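Local coordinates for protein putative trimethylamine methyltransferase (Rhizobium meliloti, PDB 4YYC) that probably transfers methyl groups, as a putative member of the trimethylamine methyltransferase family, at residues N163-A168 and Y198-Y203. Residues are numbered along the deposited sequence; the frame is centred on the assembly and turned at random.
Sequences NFVKLA and YSHIRY
V165 fits its two methyl groups against S199, H200 and Y203 in a buried helix-helix contact, where helix 158-170 packs beside the C-terminal end of helix 192-202, the helix that leads into strand 208-209 of the six-stranded mixed sheet. The two backbones are nearest just beyond the end of helix 192-202, where the CA atoms of K166 and Y203 are 6.0 Å apart. The two branches of V165 divide the work. CG1, held anti to the backbone N (chi1 175°), lies 3.8 Å from CB of Y203 and 3.7 Å from the carbonyl oxygen of S199. That oxygen receives the backbone N-H of Y203, and the methyl rests against it in van der Waals contact. The hydroxyl of S199 bonds to the carbonyl of D195 in its own helix. CG2 turns the other way and meets the imidazole of H200 obliquely, 3.7 Å from CE1. The imidazole is pinned at both nitrogens, ND1 pairing with the hydroxyl of S177 and NE2 with the carbonyl of G179, and F161, from the same helix as V165, meets the ring steeply; its rotation is therefore fixed where CG2 touches it. Beside V165, K166 stretches out alongside Y203, the two side chains pointing the same way. With its chain extended beyond CG, the lysine sets CE 3.9 Å from CD1 of the phenol ring, an oblique aliphatic-aromatic contact in a partly exposed part of the interface. R202 CG lies over the centre of the ring on the side away from K166 CE, and S199 CA is at the ring edge, in plane. L493 of helix 481-495 also packs on K166. Van der Waals contact thus joins the helices here, while the buried polar groups of S199 and H200 are satisfied by other partners.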
loop_
_atom_site.group_PDB
_atom_site.type_symbol
_atom_site.label_atom_id
_atom_site.label_comp_id
_atom_site.label_asym_id
_atom_site.label_seq_id
_atom_site.Cartn_x
_atom_site.Cartn_y
_atom_site.Cartn_z
ATOM N N ASN A 163 -11.841 14.584 -22.739
ATOM C CA ASN A 163 -12.046 13.188 -22.376
ATOM C C ASN A 163 -11.703 12.931 -20.892
ATOM O O ASN A 163 -12.414 12.178 -20.221
ATOM C CB ASN A 163 -11.274 12.248 -23.270
ATOM C CG ASN A 163 -11.870 12.121 -24.646
ATOM O OD1 ASN A 163 -13.051 12.420 -24.849
ATOM N ND2 ASN A 163 -11.077 11.659 -25.600
ATOM N N PHE A 164 -10.608 13.484 -20.411
ATOM C CA PHE A 164 -10.229 13.316 -19.009
ATOM C C PHE A 164 -11.214 13.987 -18.079
ATOM O O PHE A 164 -11.513 13.429 -17.032
ATOM C CB PHE A 164 -8.798 13.737 -18.714
ATOM C CG PHE A 164 -7.759 12.718 -19.184
ATOM C CD1 PHE A 164 -7.565 11.530 -18.489
ATOM C CD2 PHE A 164 -6.929 12.977 -20.286
ATOM C CE1 PHE A 164 -6.616 10.603 -18.910
ATOM C CE2 PHE A 164 -5.991 12.020 -20.734
ATOM C CZ PHE A 164 -5.874 10.831 -20.052
ATOM N N VAL A 165 -11.722 15.168 -18.464
ATOM C CA VAL A 165 -12.760 15.779 -17.677
ATOM C C VAL A 165 -13.997 14.879 -17.604
ATOM O O VAL A 165 -14.586 14.698 -16.537
ATOM C CB VAL A 165 -13.098 17.190 -18.146
ATOM C CG1 VAL A 165 -14.268 17.745 -17.363
ATOM C CG2 VAL A 165 -11.892 18.096 -17.926
ATOM N N LYS A 166 -14.389 14.318 -18.745
ATOM C CA LYS A 166 -15.511 13.397 -18.790
ATOM C C LYS A 166 -15.301 12.173 -17.892
ATOM O O LYS A 166 -16.186 11.787 -17.140
ATOM C CB LYS A 166 -15.806 12.947 -20.230
ATOM C CG LYS A 166 -16.258 14.072 -21.176
ATOM C CD LYS A 166 -16.414 13.514 -22.582
ATOM C CE LYS A 166 -16.977 14.553 -23.522
ATOM N NZ LYS A 166 -17.070 14.113 -24.930
ATOM N N LEU A 167 -14.109 11.555 -17.981
ATOM C CA LEU A 167 -13.843 10.372 -17.172
ATOM C C LEU A 167 -13.802 10.686 -15.692
ATOM O O LEU A 167 -14.273 9.882 -14.865
ATOM C CB LEU A 167 -12.518 9.737 -17.604
ATOM C CG LEU A 167 -12.487 9.138 -19.028
ATOM C CD1 LEU A 167 -11.071 8.676 -19.293
ATOM C CD2 LEU A 167 -13.435 7.985 -19.221
ATOM N N ALA A 168 -13.295 11.869 -15.347
ATOM C CA ALA A 168 -13.299 12.307 -13.962
ATOM C C ALA A 168 -14.721 12.577 -13.441
ATOM O O ALA A 168 -15.022 12.270 -12.279
ATOM C CB ALA A 168 -12.463 13.565 -13.787
ATOM N N TYR A 198 -13.210 26.353 -19.175
ATOM C CA TYR A 198 -14.522 26.108 -19.761
ATOM C C TYR A 198 -14.857 24.623 -19.762
ATOM O O TYR A 198 -16.001 24.232 -19.482
ATOM C CB TYR A 198 -14.605 26.638 -21.181
ATOM C CG TYR A 198 -15.969 26.384 -21.823
ATOM C CD1 TYR A 198 -17.069 27.190 -21.511
ATOM C CD2 TYR A 198 -16.165 25.344 -22.690
ATOM C CE1 TYR A 198 -18.318 26.982 -22.111
ATOM C CE2 TYR A 198 -17.400 25.095 -23.273
ATOM C CZ TYR A 198 -18.485 25.910 -22.977
ATOM O OH TYR A 198 -19.695 25.621 -23.580
ATOM N N SER A 199 -13.864 23.795 -20.076
ATOM C CA SER A 199 -14.086 22.330 -20.136
ATOM C C SER A 199 -14.544 21.765 -18.793
ATOM O O SER A 199 -15.430 20.924 -18.734
ATOM C CB SER A 199 -12.816 21.612 -20.624
ATOM O OG SER A 199 -12.548 22.010 -21.937
ATOM N N HIS A 200 -13.954 22.241 -17.693
ATOM C CA HIS A 200 -14.374 21.835 -16.350
ATOM C C HIS A 200 -15.806 22.251 -16.029
ATOM O O HIS A 200 -16.451 21.631 -15.203
ATOM C CB HIS A 200 -13.417 22.376 -15.287
ATOM C CG HIS A 200 -12.059 21.723 -15.310
ATOM N ND1 HIS A 200 -11.871 20.406 -14.952
ATOM C CD2 HIS A 200 -10.835 22.192 -15.646
ATOM C CE1 HIS A 200 -10.596 20.098 -15.064
ATOM N NE2 HIS A 200 -9.942 21.166 -15.477
ATOM N N ILE A 201 -16.296 23.298 -16.677
ATOM C CA ILE A 201 -17.663 23.769 -16.438
ATOM C C ILE A 201 -18.651 23.053 -17.321
ATOM O O ILE A 201 -19.733 22.677 -16.839
ATOM C CB ILE A 201 -17.753 25.305 -16.603
ATOM C CG1 ILE A 201 -16.790 25.991 -15.647
ATOM C CG2 ILE A 201 -19.190 25.765 -16.404
ATOM C CD1 ILE A 201 -16.516 27.451 -15.925
ATOM N N ARG A 202 -18.295 22.899 -18.596
ATOM C CA ARG A 202 -19.218 22.337 -19.606
ATOM C C ARG A 202 -19.375 20.818 -19.434
ATOM O O ARG A 202 -20.478 20.289 -19.593
ATOM C CB ARG A 202 -18.713 22.696 -21.016
ATOM C CG ARG A 202 -19.530 22.200 -22.216
ATOM C CD ARG A 202 -20.984 22.675 -22.230
ATOM N NE ARG A 202 -21.713 21.891 -21.266
ATOM C CZ ARG A 202 -23.016 21.795 -21.123
ATOM N NH1 ARG A 202 -23.873 22.379 -21.963
ATOM N NH2 ARG A 202 -23.420 21.017 -20.119
ATOM N N TYR A 203 -18.284 20.119 -19.110
ATOM C CA TYR A 203 -18.273 18.662 -19.129
ATOM C C TYR A 203 -18.302 18.038 -17.757
ATOM O O TYR A 203 -18.363 16.802 -17.631
ATOM C CB TYR A 203 -17.097 18.150 -19.937
ATOM C CG TYR A 203 -17.161 18.599 -21.382
ATOM C CD1 TYR A 203 -18.063 18.023 -22.256
ATOM C CD2 TYR A 203 -16.363 19.632 -21.854
ATOM C CE1 TYR A 203 -18.132 18.445 -23.580
ATOM C CE2 TYR A 203 -16.425 20.083 -23.168
ATOM C CZ TYR A 203 -17.300 19.474 -24.029
ATOM O OH TYR A 203 -17.377 19.928 -25.335
#